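Local coordinates for protein ArCE4A (Arthrobacter sp. AW19M34-1, PDB 5LFZ) that probably removes acetyl groups from carbohydrate polymers, as a metal-dependent deacetylase of carbohydrate esterase family 4, at residues A28-D33 against I118-Y123; L42-S47 against L69-D74; H82-K87 against Q102-A107; D152-V157 against V183-S188; K189-D192 against T196-T199. All coordinates share one frame; numbering follows the deposited sequence.

Contact 1 of 5, residues A28-D33 against I118-Y123; sequences ALTFDD and ILRPPY. With NI (nickel (II) ion), chain B.
Arg120 reaches across the interior to two side chains of strand 26-32, Thr30 and Asp32. Its CG lies anti to the backbone N, and a bend at chi3 swings the guanidinium end against the strand. Three hydrogen bonds carry the contact. Arg120 NH1 and NH2 approach Thr30 OG1 end-on, at 2.9 and 3.1 Å, and the hydroxyl oxygen lies in the guanidinium plane, at the edge where both N-H groups can reach it. Thr30 OG1 is also hydrogen-bonded to Ile170 O, so one small hydroxyl serves partners on two sides of the contact. NH1 also meets Asp32 OD1 at 2.7 Å, a salt bridge on the syn side of the carboxylate but 29° out of its plane; carboxylate and guanidinium are turned 48° apart. Backbone carbonyls of Val139 and Leu140 bond to NE and NH2, and arginine suits a buried place with so many acceptors.

The second kind of interaction is metal coordination. Asp33 OD1 binds the nickel ion at 2.1 Å, as do water 2 and water 3, while water 1 lies 1.9 Å from the nickel. Water 1 donates to Asp32 OD2 over 2.7 Å, so the carboxylate held by Arg120 is likely to orient a metal-bound water; water 3 accepts from Tyr123 N. His82 and His86 complete the site.

In the fold, the arginine chain rests on Ile169 and Leu171 of strand 168-173 and on Phe56 of strand 54-57, both parallel neighbours of strand 26-32, whose Leu29 and Phe31 pack against helix 177-192.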
# COMPACT_ATOMS: atom_id res chain seq x y z
N ALA A 28 -4.66 -7.36 4.31
CA ALA A 28 -3.52 -6.46 4.13
C ALA A 28 -3.93 -5.00 4.26
O ALA A 28 -4.71 -4.49 3.45
CB ALA A 28 -2.86 -6.71 2.78
N LEU A 29 -3.42 -4.33 5.29
CA LEU A 29 -3.58 -2.88 5.42
C LEU A 29 -2.63 -2.20 4.46
O LEU A 29 -1.43 -2.51 4.45
CB LEU A 29 -3.29 -2.41 6.84
CG LEU A 29 -4.14 -2.97 7.98
CD1 LEU A 29 -3.80 -2.25 9.28
CD2 LEU A 29 -5.61 -2.84 7.64
N THR A 30 -3.13 -1.29 3.64
CA THR A 30 -2.27 -0.58 2.70
C THR A 30 -2.50 0.93 2.78
O THR A 30 -3.61 1.40 3.06
CB THR A 30 -2.46 -1.08 1.23
OG1 THR A 30 -3.75 -0.68 0.74
CG2 THR A 30 -2.33 -2.60 1.14
N PHE A 31 -1.43 1.69 2.57
CA PHE A 31 -1.47 3.14 2.69
C PHE A 31 -0.86 3.79 1.46
O PHE A 31 0.30 3.52 1.12
CB PHE A 31 -0.72 3.61 3.93
CG PHE A 31 -1.29 3.09 5.22
CD1 PHE A 31 -2.32 3.77 5.86
CD2 PHE A 31 -0.80 1.93 5.80
CE1 PHE A 31 -2.84 3.30 7.04
CE2 PHE A 31 -1.33 1.45 6.98
CZ PHE A 31 -2.34 2.14 7.61
N ASP A 32 -1.62 4.65 0.79
CA ASP A 32 -1.16 5.31 -0.44
C ASP A 32 -0.70 6.74 -0.21
O ASP A 32 -1.17 7.40 0.72
CB ASP A 32 -2.28 5.37 -1.49
CG ASP A 32 -2.53 4.06 -2.17
OD1 ASP A 32 -1.98 3.03 -1.73
OD2 ASP A 32 -3.31 4.06 -3.15
N ASP A 33 0.18 7.19 -1.11
CA ASP A 33 0.46 8.62 -1.36
C ASP A 33 1.50 9.22 -0.43
O ASP A 33 1.81 10.42 -0.54
CB ASP A 33 -0.80 9.48 -1.27
CG ASP A 33 -1.82 9.23 -2.38
OD1 ASP A 33 -1.64 8.31 -3.20
OD2 ASP A 33 -2.83 9.96 -2.39
N ILE A 118 5.91 -4.58 -6.20
CA ILE A 118 4.51 -4.37 -6.54
C ILE A 118 4.27 -2.90 -6.86
O ILE A 118 5.01 -2.03 -6.39
CB ILE A 118 3.57 -4.79 -5.38
CG1 ILE A 118 3.97 -4.06 -4.09
CG2 ILE A 118 3.63 -6.30 -5.16
CD1 ILE A 118 3.15 -4.47 -2.87
N LEU A 119 3.24 -2.62 -7.66
CA LEU A 119 2.89 -1.24 -8.00
C LEU A 119 1.38 -1.09 -7.93
O LEU A 119 0.64 -1.98 -8.34
CB LEU A 119 3.41 -0.87 -9.40
CG LEU A 119 3.15 0.56 -9.92
CD1 LEU A 119 4.30 1.02 -10.82
CD2 LEU A 119 1.82 0.68 -10.66
N ARG A 120 0.92 0.05 -7.40
CA ARG A 120 -0.50 0.38 -7.40
C ARG A 120 -0.70 1.59 -8.29
O ARG A 120 -0.06 2.62 -8.09
CB ARG A 120 -0.99 0.65 -5.98
CG ARG A 120 -2.42 1.15 -5.93
CD ARG A 120 -2.92 1.22 -4.51
NE ARG A 120 -3.30 -0.08 -3.97
CZ ARG A 120 -3.46 -0.32 -2.67
NH1 ARG A 120 -3.25 0.67 -1.81
NH2 ARG A 120 -3.81 -1.52 -2.24
N PRO A 121 -1.55 1.47 -9.31
CA PRO A 121 -1.73 2.60 -10.22
C PRO A 121 -2.59 3.68 -9.58
O PRO A 121 -3.61 3.35 -8.98
CB PRO A 121 -2.43 1.97 -11.43
CG PRO A 121 -3.20 0.82 -10.85
CD PRO A 121 -2.35 0.29 -9.71
N PRO A 122 -2.18 4.95 -9.70
CA PRO A 122 -2.98 6.07 -9.19
C PRO A 122 -4.43 6.01 -9.65
O PRO A 122 -4.69 5.72 -10.82
CB PRO A 122 -2.26 7.29 -9.78
CG PRO A 122 -0.84 6.86 -9.85
CD PRO A 122 -0.88 5.40 -10.24
N TYR A 123 -5.35 6.27 -8.72
CA TYR A 123 -6.79 6.29 -8.99
C TYR A 123 -7.32 4.92 -9.41
O TYR A 123 -8.47 4.80 -9.81
CB TYR A 123 -7.12 7.34 -10.06
CG TYR A 123 -6.43 8.67 -9.82
CD1 TYR A 123 -6.86 9.52 -8.81
CD2 TYR A 123 -5.34 9.05 -10.58
CE1 TYR A 123 -6.22 10.73 -8.58
CE2 TYR A 123 -4.69 10.25 -10.36
CZ TYR A 123 -5.13 11.09 -9.35
OH TYR A 123 -4.48 12.28 -9.13
NI NI B . -2.95 7.68 -4.66
O HOH W 1 -4.24 6.45 -3.90
O HOH W 2 -4.44 9.00 -4.02
O HOH W 3 -4.37 6.91 -6.07

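Contact 2 of 5, residues L42-S47 against L69-D74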
# COMPACT_ATOMS: atom_id res chain seq x y z
N LEU A 42 2.35 7.02 12.13
CA LEU A 42 1.67 5.84 11.63
C LEU A 42 2.52 4.59 11.91
O LEU A 42 2.01 3.57 12.39
CB LEU A 42 1.40 6.01 10.14
CG LEU A 42 0.64 4.95 9.36
CD1 LEU A 42 -0.53 4.50 10.17
CD2 LEU A 42 0.17 5.55 8.03
N LEU A 43 3.81 4.69 11.64
CA LEU A 43 4.72 3.57 11.87
C LEU A 43 4.85 3.28 13.37
O LEU A 43 4.98 2.13 13.77
CB LEU A 43 6.09 3.87 11.27
CG LEU A 43 6.19 3.84 9.75
CD1 LEU A 43 7.50 4.45 9.31
CD2 LEU A 43 6.09 2.41 9.24
N ASP A 44 4.82 4.34 14.18
CA ASP A 44 4.86 4.18 15.62
C ASP A 44 3.66 3.37 16.10
O ASP A 44 3.81 2.44 16.89
CB ASP A 44 4.89 5.54 16.32
CG ASP A 44 6.22 6.25 16.19
OD1 ASP A 44 7.22 5.61 15.79
OD2 ASP A 44 6.27 7.46 16.48
N GLU A 45 2.47 3.72 15.61
CA GLU A 45 1.25 3.03 16.02
C GLU A 45 1.26 1.57 15.57
O GLU A 45 0.88 0.68 16.32
CB GLU A 45 0.01 3.74 15.48
CG GLU A 45 -0.19 5.16 16.00
CD GLU A 45 -0.38 5.22 17.51
OE1 GLU A 45 -0.84 4.22 18.10
OE2 GLU A 45 -0.08 6.28 18.10
N LEU A 46 1.69 1.34 14.33
CA LEU A 46 1.78 -0.02 13.80
C LEU A 46 2.75 -0.85 14.63
O LEU A 46 2.47 -2.02 14.93
CB LEU A 46 2.20 0.01 12.33
CG LEU A 46 1.09 0.50 11.40
CD1 LEU A 46 1.67 0.74 10.00
CD2 LEU A 46 -0.05 -0.51 11.35
N SER A 47 3.87 -0.25 15.00
CA SER A 47 4.86 -0.90 15.85
C SER A 47 4.27 -1.28 17.21
O SER A 47 4.50 -2.39 17.70
CB SER A 47 6.07 0.01 16.05
OG SER A 47 6.99 -0.56 16.96
N LEU A 69 11.70 5.56 4.89
CA LEU A 69 11.61 4.35 4.08
C LEU A 69 12.49 3.25 4.68
O LEU A 69 12.12 2.07 4.66
CB LEU A 69 12.00 4.62 2.63
CG LEU A 69 10.75 4.74 1.75
CD1 LEU A 69 10.02 6.05 2.05
CD2 LEU A 69 11.09 4.62 0.28
N LYS A 70 13.63 3.63 5.24
CA LYS A 70 14.47 2.65 5.91
C LYS A 70 13.72 2.06 7.10
O LYS A 70 13.87 0.87 7.39
CB LYS A 70 15.79 3.27 6.36
CG LYS A 70 16.76 3.56 5.23
CD LYS A 70 18.12 3.97 5.76
CE LYS A 70 19.00 4.54 4.67
NZ LYS A 70 18.45 5.81 4.13
N ARG A 71 12.89 2.86 7.78
CA ARG A 71 12.06 2.35 8.86
C ARG A 71 11.12 1.26 8.36
O ARG A 71 10.92 0.25 9.02
CB ARG A 71 11.23 3.45 9.52
CG ARG A 71 11.93 4.30 10.55
CD ARG A 71 10.89 5.05 11.38
NE ARG A 71 10.14 4.17 12.26
CZ ARG A 71 9.14 4.57 13.05
NH1 ARG A 71 8.78 5.84 13.07
NH2 ARG A 71 8.51 3.69 13.83
N MET A 72 10.53 1.49 7.20
CA MET A 72 9.58 0.53 6.64
C MET A 72 10.22 -0.83 6.43
O MET A 72 9.64 -1.87 6.77
CB MET A 72 9.01 1.05 5.33
CG MET A 72 8.17 2.31 5.49
SD MET A 72 7.63 2.99 3.92
CE MET A 72 6.59 4.33 4.51
N VAL A 73 11.43 -0.83 5.87
CA VAL A 73 12.17 -2.07 5.66
C VAL A 73 12.58 -2.68 7.00
O VAL A 73 12.35 -3.86 7.24
CB VAL A 73 13.41 -1.84 4.79
CG1 VAL A 73 14.26 -3.12 4.70
CG2 VAL A 73 13.00 -1.35 3.40
N ASP A 74 13.17 -1.86 7.86
CA ASP A 74 13.68 -2.32 9.15
C ASP A 74 12.60 -2.90 10.06
O ASP A 74 12.87 -3.79 10.86
CB ASP A 74 14.41 -1.19 9.88
CG ASP A 74 15.84 -0.99 9.40
OD1 ASP A 74 16.34 -1.82 8.61
OD2 ASP A 74 16.48 0.01 9.81
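Asp44 OD1 is gripped by both terminal nitrogens of Arg71, NH2 at 3.0 Å and NH1 at 3.1 Å, in an end-on salt bridge to a single oxygen. The two nitrogens come from the same face of the carboxylate, NH1 from above its plane and NH2 nearly along the C-O axis, and the oxygen is tilted slightly from the guanidinium plane. The N-H...O angles are bent, 141° from NH2 and 137° from NH1, as expected when two hydrogens converge on one acceptor. Arg71 is shared: NE forms a salt bridge with Glu75, and NH1 also bonds to Asn40 OD1. Together the three partners probably balance the charge of the guanidinium and limit its rotation.

Below this polar edge, Leu43 comes to the arginine from the opposite direction. Leu43 CB lies over one face of the guanidinium, offset from its centre, 3.5 Å from NH2, and Leu43 CD1 runs along the aliphatic part, 3.9 Å from Arg71 CB. Arginine fits here because its methylenes cover a leucine while its end reaches the partly exposed aspartate. Deeper still, Leu43 CD2 touches Met72 CG at 4.3 Å, and both side chains rest on Phe55 of strand 54-57.

The segment axes run nearly parallel, 14° apart and 11.4 Å at their closest. Two helices side by side over strand 54-57, which lies between them in the chain, are typical of the beta/alpha barrel, distorted in this family.

Contact 3 of 5, residues H82-K87 against Q102-A107. With NI (nickel (II) ion), chain B.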
# COMPACT_ATOMS: atom_id res chain seq x y z
N HIS A 82 3.83 3.78 -6.12
CA HIS A 82 2.58 4.45 -6.48
C HIS A 82 2.83 5.43 -7.63
O HIS A 82 2.07 6.38 -7.81
CB HIS A 82 2.00 5.18 -5.26
CG HIS A 82 0.53 5.46 -5.35
ND1 HIS A 82 -0.37 4.65 -6.02
CD2 HIS A 82 -0.21 6.46 -4.80
CE1 HIS A 82 -1.58 5.15 -5.89
NE2 HIS A 82 -1.52 6.25 -5.16
N THR A 83 3.88 5.16 -8.42
CA THR A 83 4.46 6.06 -9.44
C THR A 83 5.12 7.29 -8.81
O THR A 83 5.20 7.41 -7.59
CB THR A 83 3.44 6.53 -10.51
OG1 THR A 83 2.58 7.56 -9.98
CG2 THR A 83 2.60 5.36 -11.03
N PHE A 84 5.63 8.19 -9.65
CA PHE A 84 6.48 9.27 -9.15
C PHE A 84 5.68 10.49 -8.73
O PHE A 84 5.86 11.00 -7.63
CB PHE A 84 7.52 9.68 -10.20
CG PHE A 84 8.60 10.55 -9.64
CD1 PHE A 84 8.55 11.93 -9.79
CD2 PHE A 84 9.66 10.00 -8.93
CE1 PHE A 84 9.54 12.74 -9.26
CE2 PHE A 84 10.66 10.80 -8.40
CZ PHE A 84 10.59 12.17 -8.57
N ASP A 85 4.80 10.97 -9.60
CA ASP A 85 4.06 12.19 -9.30
C ASP A 85 2.54 11.99 -9.40
O ASP A 85 1.80 12.94 -9.67
CB ASP A 85 4.51 13.31 -10.23
CG ASP A 85 4.63 12.86 -11.65
OD1 ASP A 85 3.74 12.10 -12.09
OD2 ASP A 85 5.61 13.24 -12.33
N HIS A 86 2.10 10.75 -9.19
CA HIS A 86 0.68 10.41 -9.04
C HIS A 86 -0.16 10.73 -10.27
O HIS A 86 -1.30 11.18 -10.16
CB HIS A 86 0.08 11.10 -7.82
CG HIS A 86 -1.09 10.37 -7.23
ND1 HIS A 86 -2.39 10.55 -7.67
CD2 HIS A 86 -1.16 9.44 -6.24
CE1 HIS A 86 -3.20 9.76 -6.98
NE2 HIS A 86 -2.48 9.08 -6.11
N LYS A 87 0.39 10.48 -11.45
CA LYS A 87 -0.39 10.66 -12.67
C LYS A 87 -1.11 9.36 -13.04
O LYS A 87 -0.59 8.26 -12.83
CB LYS A 87 0.52 11.12 -13.82
CG LYS A 87 1.06 12.53 -13.63
CD LYS A 87 2.07 12.92 -14.69
CE LYS A 87 2.67 14.29 -14.38
NZ LYS A 87 3.63 14.76 -15.41
N GLN A 102 10.46 4.06 -13.40
CA GLN A 102 11.90 4.10 -13.16
C GLN A 102 12.33 5.20 -12.20
O GLN A 102 13.25 4.99 -11.40
CB GLN A 102 12.64 4.25 -14.48
CG GLN A 102 12.49 3.06 -15.39
CD GLN A 102 13.22 3.24 -16.69
OE1 GLN A 102 14.07 4.13 -16.82
NE2 GLN A 102 12.91 2.40 -17.67
N TRP A 103 11.69 6.36 -12.25
CA TRP A 103 12.04 7.44 -11.33
C TRP A 103 11.67 7.06 -9.90
O TRP A 103 12.37 7.44 -8.96
CB TRP A 103 11.35 8.75 -11.70
CG TRP A 103 11.78 9.34 -12.99
CD1 TRP A 103 12.86 8.97 -13.74
CD2 TRP A 103 11.15 10.41 -13.70
NE1 TRP A 103 12.94 9.75 -14.88
CE2 TRP A 103 11.90 10.64 -14.87
CE3 TRP A 103 10.02 11.20 -13.46
CZ2 TRP A 103 11.55 11.62 -15.80
CZ3 TRP A 103 9.68 12.17 -14.38
CH2 TRP A 103 10.45 12.38 -15.53
N THR A 104 10.59 6.31 -9.74
CA THR A 104 10.14 5.92 -8.41
C THR A 104 11.07 4.86 -7.85
O THR A 104 11.45 4.91 -6.67
CB THR A 104 8.69 5.39 -8.43
OG1 THR A 104 7.85 6.39 -9.02
CG2 THR A 104 8.20 5.08 -7.01
N ASP A 105 11.45 3.91 -8.70
CA ASP A 105 12.37 2.85 -8.30
C ASP A 105 13.70 3.43 -7.84
O ASP A 105 14.28 2.97 -6.85
CB ASP A 105 12.61 1.86 -9.44
CG ASP A 105 11.43 0.93 -9.67
OD1 ASP A 105 10.54 0.90 -8.81
OD2 ASP A 105 11.43 0.21 -10.69
N GLU A 106 14.20 4.43 -8.56
CA GLU A 106 15.49 5.02 -8.20
C GLU A 106 15.39 5.67 -6.83
O GLU A 106 16.30 5.55 -6.01
CB GLU A 106 15.95 6.04 -9.24
CG GLU A 106 17.26 6.71 -8.87
CD GLU A 106 17.44 8.08 -9.49
OE1 GLU A 106 16.43 8.73 -9.83
OE2 GLU A 106 18.60 8.51 -9.66
N ALA A 107 14.29 6.37 -6.60
CA ALA A 107 14.08 7.05 -5.33
C ALA A 107 14.04 6.05 -4.18
O ALA A 107 14.66 6.25 -3.13
CB ALA A 107 12.81 7.89 -5.38
NI NI B . -2.95 7.68 -4.66
O HOH W 1 -4.24 6.45 -3.90
O HOH W 3 -4.37 6.91 -6.07
O HOH W 2 -4.44 9.00 -4.02
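One face of the Phe84 ring receives the edge of Trp103, with CE3 the atom over it. The pair is a T-shaped (edge-to-face) stack, Phe84 and the six-membered indole ring having centroids 5.7 Å apart and planes at 80°. Trp103 CB adds to it, 3.5 Å from Phe84 CD2. Chi1 of Phe84, -167°, sets CG anti to the backbone N and sends the ring toward helix 94-112; Trp103 is itself stacked on His99. Behind the ring, Phe84 CB sits 3.5 Å from Thr104 OG1, a hydroxyl that bonds to Glu100 O within its own helix. Glu100 OE1 accepts from the N-H groups of Phe84 and Asp85. An alanine in place of Phe84 is likely to leave the Trp103 edge without its aromatic face and to weaken the hold of the loop on the helix.

On either side of Phe84 in the sequence, His82 NE2 and His86 NE2 each bind nickel at 2.1 Å. His82 ND1 bonds to Arg120 O, which probably sets the rotation of its ring. The chemistry thus divides: the ring stack and the Glu100 carboxylate hold the loop to the helix, while the imidazoles face the metal, as in the His-x-x-x-His motif of this family.

Contact 4 of 5, residues D152-V157 against V183-S188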
# COMPACT_ATOMS: atom_id res chain seq x y z
N ASP A 152 -12.05 11.04 7.92
CA ASP A 152 -12.63 10.78 9.23
C ASP A 152 -12.13 9.45 9.76
O ASP A 152 -12.36 8.41 9.15
CB ASP A 152 -14.16 10.78 9.15
CG ASP A 152 -14.81 10.59 10.51
OD1 ASP A 152 -15.24 9.46 10.82
OD2 ASP A 152 -14.88 11.57 11.27
N PRO A 153 -11.44 9.48 10.91
CA PRO A 153 -10.82 8.24 11.41
C PRO A 153 -11.82 7.15 11.76
O PRO A 153 -11.58 5.99 11.46
CB PRO A 153 -10.05 8.71 12.65
CG PRO A 153 -10.65 10.01 13.03
CD PRO A 153 -11.14 10.64 11.76
N GLN A 154 -12.95 7.51 12.37
CA GLN A 154 -13.89 6.48 12.77
C GLN A 154 -14.60 5.86 11.57
O GLN A 154 -14.86 4.66 11.55
CB GLN A 154 -14.92 7.04 13.75
CG GLN A 154 -15.79 5.98 14.38
CD GLN A 154 -15.01 5.02 15.25
OE1 GLN A 154 -14.16 5.43 16.03
NE2 GLN A 154 -15.29 3.73 15.11
N LYS A 155 -14.91 6.67 10.57
CA LYS A 155 -15.53 6.13 9.36
C LYS A 155 -14.55 5.21 8.62
O LYS A 155 -14.95 4.19 8.05
CB LYS A 155 -16.01 7.25 8.44
CG LYS A 155 -16.66 6.76 7.16
CD LYS A 155 -17.54 7.84 6.55
CE LYS A 155 -18.22 7.34 5.28
NZ LYS A 155 -19.23 8.31 4.78
N THR A 156 -13.27 5.57 8.65
CA THR A 156 -12.23 4.72 8.08
C THR A 156 -12.25 3.35 8.76
O THR A 156 -12.28 2.32 8.09
CB THR A 156 -10.83 5.35 8.24
OG1 THR A 156 -10.82 6.63 7.59
CG2 THR A 156 -9.76 4.46 7.61
N VAL A 157 -12.27 3.35 10.08
CA VAL A 157 -12.34 2.11 10.84
C VAL A 157 -13.61 1.32 10.52
O VAL A 157 -13.56 0.11 10.28
CB VAL A 157 -12.30 2.38 12.36
CG1 VAL A 157 -12.57 1.12 13.14
CG2 VAL A 157 -10.95 2.98 12.75
N VAL A 183 -5.63 4.10 12.97
CA VAL A 183 -4.91 2.84 13.02
C VAL A 183 -4.97 2.07 14.34
O VAL A 183 -5.20 0.86 14.31
CB VAL A 183 -3.44 3.04 12.61
CG1 VAL A 183 -2.54 1.98 13.22
CG2 VAL A 183 -3.37 2.99 11.11
N PRO A 184 -4.78 2.75 15.50
CA PRO A 184 -4.85 1.97 16.74
C PRO A 184 -6.16 1.21 16.88
O PRO A 184 -6.16 0.03 17.21
CB PRO A 184 -4.73 3.05 17.83
CG PRO A 184 -3.98 4.14 17.17
CD PRO A 184 -4.47 4.16 15.76
N GLN A 185 -7.27 1.88 16.59
CA GLN A 185 -8.58 1.25 16.67
C GLN A 185 -8.80 0.22 15.56
O GLN A 185 -9.38 -0.84 15.79
CB GLN A 185 -9.68 2.31 16.63
CG GLN A 185 -11.07 1.75 16.79
CD GLN A 185 -12.15 2.82 16.74
OE1 GLN A 185 -13.33 2.53 16.94
NE2 GLN A 185 -11.75 4.06 16.48
N LEU A 186 -8.35 0.55 14.35
CA LEU A 186 -8.56 -0.34 13.20
C LEU A 186 -7.86 -1.68 13.41
O LEU A 186 -8.45 -2.74 13.17
CB LEU A 186 -8.07 0.33 11.92
CG LEU A 186 -8.21 -0.57 10.69
CD1 LEU A 186 -9.64 -1.07 10.57
CD2 LEU A 186 -7.78 0.14 9.42
N VAL A 187 -6.62 -1.64 13.88
CA VAL A 187 -5.87 -2.86 14.15
C VAL A 187 -6.55 -3.69 15.24
O VAL A 187 -6.74 -4.89 15.10
CB VAL A 187 -4.43 -2.55 14.55
CG1 VAL A 187 -3.70 -3.82 14.96
CG2 VAL A 187 -3.70 -1.88 13.40
N SER A 188 -6.91 -3.02 16.34
CA SER A 188 -7.57 -3.70 17.45
C SER A 188 -8.83 -4.42 17.00
O SER A 188 -9.05 -5.58 17.32
CB SER A 188 -7.93 -2.70 18.56
OG SER A 188 -6.75 -2.18 19.16
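Gln154 and Gln185 meet because their chains take different shapes: Gln185 is fully extended, while Gln154 starts with CG anti to the backbone N and then bends at chi2 (64°), which turns its amide toward the neighbouring helix. The two side chains cross at about a right angle and exchange a pair of hydrogen bonds. Gln185 NE2 donates to Gln154 OE1 at 2.8 Å, and Gln154 NE2 returns a bond to Gln185 OE1 at 2.9 Å. Each acceptor lies in the donor's amide plane, yet each donor stands off the plane of the carbonyl it meets, since the amides are turned 51° against each other.

Under this polar bridge lies an apolar contact. Val157 points its beta-branch at helix 177-192: CG2 packs 4.0 Å from Leu186 CB, and CG1 lies 4.0 Å from Gln185 CG, so the extended glutamine also covers the valine. A compact valine suits the spot where the backbones come nearest, with CA atoms of Val157 and Leu186 5.1 Å apart. The segment axes cross at -19°. Asp152 begins its helix as N-cap, OD1 accepting from Lys155 N over 2.8 Å.

Uncharged amides here give each partner one donor and one acceptor. The twisted pairing has a cost, Gln154 OE1 and Gln185 OE1 standing 3.2 Å apart, but flipping one amide alone would probably lose both bonds by facing like atoms.

Contact 5 of 5, residues K189-D192 against T196-T199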
# COMPACT_ATOMS: atom_id res chain seq x y z
N LYS A 189 -9.66 -3.72 16.23
CA LYS A 189 -10.92 -4.30 15.78
C LYS A 189 -10.73 -5.41 14.74
O LYS A 189 -11.47 -6.39 14.76
CB LYS A 189 -11.84 -3.20 15.22
CG LYS A 189 -12.53 -2.40 16.32
CD LYS A 189 -13.41 -1.30 15.75
CE LYS A 189 -14.13 -0.55 16.86
NZ LYS A 189 -15.13 -1.40 17.55
N LEU A 190 -9.75 -5.27 13.85
CA LEU A 190 -9.51 -6.33 12.88
C LEU A 190 -8.98 -7.58 13.58
O LEU A 190 -9.38 -8.70 13.26
CB LEU A 190 -8.52 -5.86 11.80
CG LEU A 190 -9.12 -4.90 10.77
CD1 LEU A 190 -8.02 -4.31 9.90
CD2 LEU A 190 -10.19 -5.59 9.92
N HIS A 191 -8.10 -7.40 14.56
CA HIS A 191 -7.66 -8.51 15.39
C HIS A 191 -8.83 -9.15 16.13
O HIS A 191 -8.97 -10.38 16.16
CB HIS A 191 -6.61 -8.06 16.40
CG HIS A 191 -5.24 -7.92 15.82
ND1 HIS A 191 -4.24 -7.21 16.44
CD2 HIS A 191 -4.70 -8.41 14.67
CE1 HIS A 191 -3.14 -7.27 15.71
NE2 HIS A 191 -3.40 -7.98 14.63
N ASP A 192 -9.67 -8.33 16.74
CA ASP A 192 -10.80 -8.83 17.51
C ASP A 192 -11.80 -9.55 16.59
O ASP A 192 -12.55 -10.41 17.03
CB ASP A 192 -11.48 -7.70 18.27
CG ASP A 192 -12.47 -8.21 19.29
OD1 ASP A 192 -12.23 -9.28 19.88
OD2 ASP A 192 -13.49 -7.53 19.51
N THR A 196 -5.64 -11.82 10.71
CA THR A 196 -4.20 -11.69 10.84
C THR A 196 -3.75 -10.67 9.81
O THR A 196 -4.13 -10.76 8.65
CB THR A 196 -3.48 -13.03 10.64
OG1 THR A 196 -3.84 -13.92 11.71
CG2 THR A 196 -1.96 -12.85 10.62
N LEU A 197 -2.97 -9.68 10.24
CA LEU A 197 -2.61 -8.57 9.36
C LEU A 197 -1.25 -8.87 8.74
O LEU A 197 -0.29 -9.19 9.44
CB LEU A 197 -2.59 -7.26 10.14
CG LEU A 197 -3.89 -7.01 10.94
CD1 LEU A 197 -3.84 -5.71 11.71
CD2 LEU A 197 -5.08 -7.01 10.02
N VAL A 198 -1.18 -8.77 7.41
CA VAL A 198 0.01 -9.19 6.67
C VAL A 198 0.41 -8.18 5.61
O VAL A 198 -0.37 -7.30 5.27
CB VAL A 198 -0.20 -10.56 5.97
CG1 VAL A 198 -0.50 -11.66 6.98
CG2 VAL A 198 -1.31 -10.46 4.92
N THR A 199 1.62 -8.31 5.08
CA THR A 199 2.02 -7.49 3.94
C THR A 199 1.38 -8.07 2.68
O THR A 199 0.89 -9.19 2.69
CB THR A 199 3.54 -7.45 3.76
OG1 THR A 199 4.03 -8.78 3.52
CG2 THR A 199 4.21 -6.87 5.00
O HOH W 4 -1.83 -9.65 12.83
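Leu197 lies against two successive residues of helix 177-192, Leu190 and His191, and uses different branches for each. Its CD2 methyl goes to Leu190, 4.0 Å from both CB and CD1 of that residue, and the two leucines cross at about a right angle. Its CD1 methyl goes to the imidazole, 3.7 Å from His191 NE2, with CG close behind. In Leu197 the CG stands anti to the carbonyl carbon (chi1 -52°), which carries both methyls over to the helix. A forked side chain suits this place, since one stem serves two neighbours.

Water 4 accepts from Leu197 N at 2.8 Å and lies 2.9 Å from His191 NE2, so the strand's backbone amide and the exposed imidazole are joined through the water and not directly. Histidine fits the border, for the NE2-CD2 side of its ring lies against leucine while NE2 also meets water.

An alanine at Leu197 would probably open a gap before Leu190 and leave the His191 ring freer to turn, with its water bridge less firmly placed.

Deeper in, Leu190 also rests on Leu29 of strand 26-32, and Thr51 touches both His191 and Leu197. Strand 168-173, helix 177-192 and strand 196-197 follow in order, and both strands pair in parallel with strand 26-32, which lies between them: this is a beta-alpha-beta crossover, characteristic of the distorted beta/alpha barrel of this family.

Overall arrangement
From the N terminus, strand 26-32 opens the longest loop, which contact 1 closes at 118-123. Contacts 2 and 3 close two shorter loops within it, one after the other: the first ties helix 39-48 to helix 66-74, the second the metal-binding loop to helix 94-112. Contacts 4 and 5 follow in series, and no loops cross. Contact 4 joins helices 153-163 and 177-192; contact 5 turns the end of helix 177-192 onto strand 196-197. Contacts 1 and 3 share the nickel site. Contact 1 also packs against 2, 4 and 5 through Phe31 and Leu29, and Val183 touches helix 39-48, whereas contact 3 lies about 15 Å, nearest atoms, from contacts 4 and 5.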